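Long-range contact in lysyl-trna-dependent l-ysyl-phosphatidylgycerol synthase (PDB 4V36), which transfers lysine from lysyl-tRNA to the membrane lipid phosphatidylglycerol, a modification that contributes to bacterial resistance: residues A55-P67 with G89-D101. Numbering follows the deposited sequence.
Sequences AKVGQRLVVLGDP and GYLVIFYQIERED
The ring of Tyr95 has Leu64 CD1 at its edge, 3.8 Å from Tyr95 CD2, while Gln96 CG lies over one face, offset toward the rim. On the other side of the sheet Phe94 and Val63 run alongside each other, pointing the same way, with Phe94 CD2 3.6 Å from Val63 CB; Gly65 O lies at the edge of the Phe94 ring, near its plane. Near the start of the pair, the Tyr90 ring receives Leu61 CD1 at its edge, and Lys56 CE comes within 3.5 Å of Tyr90 OH, which is hydrogen-bonded to Glu9. Leu91 CD2 sits over one face of the Arg60 guanidinium.

Between these two layers of side chains, strands 60-64 and 91-95 run parallel, their axes 23° apart. Backbone bonds pass to and fro from Leu91 N to Gln59 O as far as Gly65 N to Tyr95 O, 2.6 Å. Beyond them a carboxylate takes over: with chi1 at -67°, CG of Asp66 stands anti to its carbonyl carbon, and OD2 accepts Glu98 N through its syn lone pair at 3.0 Å. Its OD1 is hydrogen-bonded to Tyr105 OH, and these two bonds probably ease the approach of the like-charged, poorly ordered Asp101 carboxylate, whose OD2 comes within 3.2 Å of Asp66 OD2.

The pair illustrates the beta-alpha-beta crossover: helix 74-87 connects the strands and packs Phe81 against Val63 and Val92. Helix 319-330 lies against Arg60, Ile93 and Tyr95 on the opposite face, with strands 50-57 and 305-313 flanking the pair.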
loop_
_atom_site.group_PDB
_atom_site.type_symbol
_atom_site.label_atom_id
_atom_site.label_comp_id
_atom_site.label_asym_id
_atom_site.label_seq_id
_atom_site.Cartn_x
_atom_site.Cartn_y
_atom_site.Cartn_z
ATOM N N ALA A 55 -4.605 -14.538 0.177
ATOM C CA ALA A 55 -6.037 -14.703 -0.030
ATOM C C ALA A 55 -6.282 -15.847 -1.005
ATOM O O ALA A 55 -5.476 -16.087 -1.904
ATOM C CB ALA A 55 -6.660 -13.417 -0.541
ATOM N N LYS A 56 -7.389 -16.555 -0.821
ATOM C CA LYS A 56 -7.701 -17.710 -1.651
ATOM C C LYS A 56 -8.684 -17.350 -2.760
ATOM O O LYS A 56 -9.730 -16.752 -2.506
ATOM C CB LYS A 56 -8.265 -18.845 -0.793
ATOM C CG LYS A 56 -8.580 -20.119 -1.561
ATOM C CD LYS A 56 -9.074 -21.213 -0.626
ATOM C CE LYS A 56 -9.470 -22.464 -1.393
ATOM N NZ LYS A 56 -10.586 -22.198 -2.342
ATOM N N VAL A 57 -8.330 -17.702 -3.993
ATOM C CA VAL A 57 -9.206 -17.489 -5.140
ATOM C C VAL A 57 -9.342 -18.785 -5.934
ATOM O O VAL A 57 -8.508 -19.093 -6.786
ATOM C CB VAL A 57 -8.683 -16.372 -6.067
ATOM C CG1 VAL A 57 -9.645 -16.151 -7.227
ATOM C CG2 VAL A 57 -8.483 -15.082 -5.288
ATOM N N GLY A 58 -10.394 -19.542 -5.647
ATOM C CA GLY A 58 -10.594 -20.832 -6.278
ATOM C C GLY A 58 -9.499 -21.802 -5.881
ATOM O O GLY A 58 -9.310 -22.085 -4.698
ATOM N N GLN A 59 -8.770 -22.304 -6.870
ATOM C CA GLN A 59 -7.651 -23.201 -6.610
ATOM C C GLN A 59 -6.328 -22.446 -6.682
ATOM O O GLN A 59 -5.276 -23.041 -6.913
ATOM C CB GLN A 59 -7.648 -24.367 -7.602
ATOM C CG GLN A 59 -8.813 -25.336 -7.445
ATOM C CD GLN A 59 -10.113 -24.797 -8.014
ATOM O OE1 GLN A 59 -10.118 -24.098 -9.028
ATOM N NE2 GLN A 59 -11.222 -25.114 -7.357
ATOM N N ARG A 60 -6.387 -21.132 -6.487
ATOM C CA ARG A 60 -5.194 -20.295 -6.577
ATOM C C ARG A 60 -5.056 -19.364 -5.375
ATOM O O ARG A 60 -6.002 -18.671 -5.001
ATOM C CB ARG A 60 -5.212 -19.479 -7.873
ATOM C CG ARG A 60 -5.343 -20.332 -9.127
ATOM C CD ARG A 60 -5.279 -19.498 -10.395
ATOM N NE ARG A 60 -5.580 -20.301 -11.577
ATOM C CZ ARG A 60 -5.434 -19.877 -12.827
ATOM N NH1 ARG A 60 -4.982 -18.653 -13.067
ATOM N NH2 ARG A 60 -5.735 -20.679 -13.839
ATOM N N LEU A 61 -3.869 -19.356 -4.774
ATOM C CA LEU A 61 -3.590 -18.511 -3.618
ATOM C C LEU A 61 -2.751 -17.298 -4.012
ATOM O O LEU A 61 -1.724 -17.437 -4.675
ATOM C CB LEU A 61 -2.870 -19.310 -2.530
ATOM C CG LEU A 61 -3.541 -20.586 -2.015
ATOM C CD1 LEU A 61 -2.613 -21.324 -1.065
ATOM C CD2 LEU A 61 -4.858 -20.267 -1.329
ATOM N N VAL A 62 -3.189 -16.112 -3.602
ATOM C CA VAL A 62 -2.455 -14.887 -3.901
ATOM C C VAL A 62 -1.809 -14.307 -2.646
ATOM O O VAL A 62 -2.500 -13.850 -1.737
ATOM C CB VAL A 62 -3.366 -13.817 -4.534
ATOM C CG1 VAL A 62 -2.550 -12.594 -4.929
ATOM C CG2 VAL A 62 -4.095 -14.387 -5.741
ATOM N N VAL A 63 -0.481 -14.328 -2.607
ATOM C CA VAL A 63 0.268 -13.789 -1.476
ATOM C C VAL A 63 0.508 -12.292 -1.646
ATOM O O VAL A 63 0.861 -11.832 -2.732
ATOM C CB VAL A 63 1.624 -14.507 -1.309
ATOM C CG1 VAL A 63 2.416 -13.908 -0.156
ATOM C CG2 VAL A 63 1.413 -15.997 -1.096
ATOM N N LEU A 64 0.308 -11.533 -0.572
ATOM C CA LEU A 64 0.537 -10.094 -0.605
ATOM C C LEU A 64 1.952 -9.743 -0.150
ATOM O O LEU A 64 2.247 -9.735 1.045
ATOM C CB LEU A 64 -0.488 -9.366 0.267
ATOM C CG LEU A 64 -0.400 -7.838 0.258
ATOM C CD1 LEU A 64 -0.604 -7.303 -1.151
ATOM C CD2 LEU A 64 -1.411 -7.230 1.215
ATOM N N GLY A 65 2.824 -9.460 -1.113
ATOM C CA GLY A 65 4.181 -9.036 -0.820
ATOM C C GLY A 65 5.099 -10.152 -0.362
ATOM O O GLY A 65 4.739 -11.328 -0.399
ATOM N N ASP A 66 6.300 -9.772 0.063
ATOM C CA ASP A 66 7.258 -10.713 0.627
ATOM C C ASP A 66 6.831 -11.095 2.044
ATOM O O ASP A 66 5.967 -10.439 2.624
ATOM C CB ASP A 66 8.665 -10.103 0.624
ATOM C CG ASP A 66 9.206 -9.897 -0.777
ATOM O OD1 ASP A 66 9.573 -10.900 -1.425
ATOM O OD2 ASP A 66 9.274 -8.734 -1.226
ATOM N N PRO A 67 7.418 -12.169 2.601
ATOM C CA PRO A 67 7.089 -12.520 3.987
ATOM C C PRO A 67 7.467 -11.425 4.983
ATOM O O PRO A 67 8.291 -10.564 4.676
ATOM C CB PRO A 67 7.919 -13.783 4.236
ATOM C CG PRO A 67 8.122 -14.371 2.889
ATOM C CD PRO A 67 8.254 -13.200 1.960
ATOM N N GLY A 89 -3.115 -28.989 -4.077
ATOM C CA GLY A 89 -3.023 -28.775 -5.509
ATOM C C GLY A 89 -3.337 -27.346 -5.906
ATOM O O GLY A 89 -3.904 -27.098 -6.970
ATOM N N TYR A 90 -2.966 -26.402 -5.047
ATOM C CA TYR A 90 -3.226 -24.989 -5.305
ATOM C C TYR A 90 -2.061 -24.321 -6.024
ATOM O O TYR A 90 -0.898 -24.637 -5.773
ATOM C CB TYR A 90 -3.514 -24.245 -3.997
ATOM C CG TYR A 90 -4.804 -24.647 -3.318
ATOM C CD1 TYR A 90 -5.782 -25.360 -3.999
ATOM C CD2 TYR A 90 -5.046 -24.307 -1.992
ATOM C CE1 TYR A 90 -6.963 -25.729 -3.380
ATOM C CE2 TYR A 90 -6.222 -24.671 -1.365
ATOM C CZ TYR A 90 -7.177 -25.380 -2.062
ATOM O OH TYR A 90 -8.350 -25.745 -1.441
ATOM N N LEU A 91 -2.382 -23.395 -6.920
ATOM C CA LEU A 91 -1.372 -22.570 -7.568
ATOM C C LEU A 91 -1.106 -21.341 -6.707
ATOM O O LEU A 91 -2.040 -20.722 -6.199
ATOM C CB LEU A 91 -1.823 -22.159 -8.972
ATOM C CG LEU A 91 -0.851 -21.302 -9.788
ATOM C CD1 LEU A 91 0.415 -22.080 -10.115
ATOM C CD2 LEU A 91 -1.517 -20.788 -11.056
ATOM N N VAL A 92 0.163 -20.990 -6.535
ATOM C CA VAL A 92 0.513 -19.873 -5.664
ATOM C C VAL A 92 1.054 -18.681 -6.446
ATOM O O VAL A 92 1.962 -18.819 -7.265
ATOM C CB VAL A 92 1.549 -20.290 -4.609
ATOM C CG1 VAL A 92 1.922 -19.104 -3.732
ATOM C CG2 VAL A 92 1.009 -21.425 -3.764
ATOM N N ILE A 93 0.482 -17.512 -6.181
ATOM C CA ILE A 93 0.901 -16.273 -6.822
ATOM C C ILE A 93 1.404 -15.281 -5.776
ATOM O O ILE A 93 0.806 -15.139 -4.711
ATOM C CB ILE A 93 -0.256 -15.640 -7.621
ATOM C CG1 ILE A 93 -0.894 -16.675 -8.550
ATOM C CG2 ILE A 93 0.229 -14.433 -8.406
ATOM C CD1 ILE A 93 -2.213 -16.233 -9.146
ATOM N N PHE A 94 2.511 -14.608 -6.076
ATOM C CA PHE A 94 3.049 -13.592 -5.179
ATOM C C PHE A 94 2.870 -12.202 -5.784
ATOM O O PHE A 94 3.317 -11.938 -6.899
ATOM C CB PHE A 94 4.526 -13.860 -4.880
ATOM C CG PHE A 94 4.770 -15.144 -4.135
ATOM C CD1 PHE A 94 4.954 -16.335 -4.819
ATOM C CD2 PHE A 94 4.810 -15.159 -2.752
ATOM C CE1 PHE A 94 5.176 -17.516 -4.135
ATOM C CE2 PHE A 94 5.031 -16.337 -2.062
ATOM C CZ PHE A 94 5.214 -17.518 -2.756
ATOM N N TYR A 95 2.219 -11.316 -5.037
ATOM C CA TYR A 95 1.880 -9.994 -5.547
ATOM C C TYR A 95 2.641 -8.880 -4.831
ATOM O O TYR A 95 2.641 -8.803 -3.604
ATOM C CB TYR A 95 0.373 -9.767 -5.430
ATOM C CG TYR A 95 -0.078 -8.391 -5.854
ATOM C CD1 TYR A 95 0.015 -7.983 -7.178
ATOM C CD2 TYR A 95 -0.611 -7.502 -4.930
ATOM C CE1 TYR A 95 -0.401 -6.723 -7.568
ATOM C CE2 TYR A 95 -1.032 -6.243 -5.311
ATOM C CZ TYR A 95 -0.925 -5.857 -6.630
ATOM O OH TYR A 95 -1.341 -4.603 -7.009
ATOM N N GLN A 96 3.280 -8.020 -5.622
ATOM C CA GLN A 96 4.072 -6.891 -5.128
ATOM C C GLN A 96 5.232 -7.314 -4.231
ATOM O O GLN A 96 5.334 -6.880 -3.084
ATOM C CB GLN A 96 3.186 -5.887 -4.382
ATOM C CG GLN A 96 2.276 -5.073 -5.285
ATOM C CD GLN A 96 1.752 -3.821 -4.610
ATOM O OE1 GLN A 96 2.377 -3.289 -3.694
ATOM N NE2 GLN A 96 0.598 -3.345 -5.061
ATOM N N ILE A 97 6.111 -8.156 -4.766
ATOM C CA ILE A 97 7.364 -8.477 -4.094
ATOM C C ILE A 97 8.446 -7.536 -4.606
ATOM O O ILE A 97 8.229 -6.803 -5.571
ATOM C CB ILE A 97 7.793 -9.936 -4.328
ATOM C CG1 ILE A 97 8.241 -10.137 -5.778
ATOM C CG2 ILE A 97 6.663 -10.888 -3.962
ATOM C CD1 ILE A 97 8.793 -11.514 -6.062
ATOM N N GLU A 98 9.609 -7.556 -3.965
ATOM C CA GLU A 98 10.699 -6.672 -4.359
ATOM C C GLU A 98 11.834 -7.452 -5.017
ATOM O O GLU A 98 11.935 -8.669 -4.860
ATOM C CB GLU A 98 11.213 -5.890 -3.150
ATOM C CG GLU A 98 10.151 -5.013 -2.501
ATOM C CD GLU A 98 10.694 -4.179 -1.358
ATOM O OE1 GLU A 98 11.931 -4.091 -1.217
ATOM O OE2 GLU A 98 9.880 -3.613 -0.599
ATOM N N ARG A 99 12.683 -6.740 -5.755
ATOM C CA ARG A 99 13.726 -7.365 -6.565
ATOM C C ARG A 99 14.765 -8.121 -5.737
ATOM O O ARG A 99 15.226 -9.190 -6.138
ATOM C CB ARG A 99 14.422 -6.309 -7.428
ATOM C CG ARG A 99 15.667 -6.811 -8.146
ATOM C CD ARG A 99 16.117 -5.851 -9.235
ATOM N NE ARG A 99 15.175 -5.814 -10.351
ATOM C CZ ARG A 99 15.166 -6.694 -11.347
ATOM N NH1 ARG A 99 16.047 -7.687 -11.366
ATOM N NH2 ARG A 99 14.274 -6.587 -12.324
ATOM N N GLU A 100 15.120 -7.579 -4.576
ATOM C CA GLU A 100 16.188 -8.162 -3.768
ATOM C C GLU A 100 15.788 -9.491 -3.127
ATOM O O GLU A 100 16.586 -10.113 -2.424
ATOM C CB GLU A 100 16.633 -7.180 -2.682
ATOM C CG GLU A 100 15.718 -7.112 -1.470
ATOM C CD GLU A 100 14.455 -6.319 -1.730
ATOM O OE1 GLU A 100 14.423 -5.556 -2.719
ATOM O OE2 GLU A 100 13.495 -6.459 -0.944
ATOM N N ASP A 101 14.556 -9.927 -3.374
ATOM C CA ASP A 101 14.068 -11.185 -2.822
ATOM C C ASP A 101 13.712 -12.187 -3.918
ATOM O O ASP A 101 13.111 -13.224 -3.646
ATOM C CB ASP A 101 12.849 -10.934 -1.930
ATOM C CG ASP A 101 13.161 -10.019 -0.762
ATOM O OD1 ASP A 101 14.300 -10.069 -0.253
ATOM O OD2 ASP A 101 12.267 -9.247 -0.354
#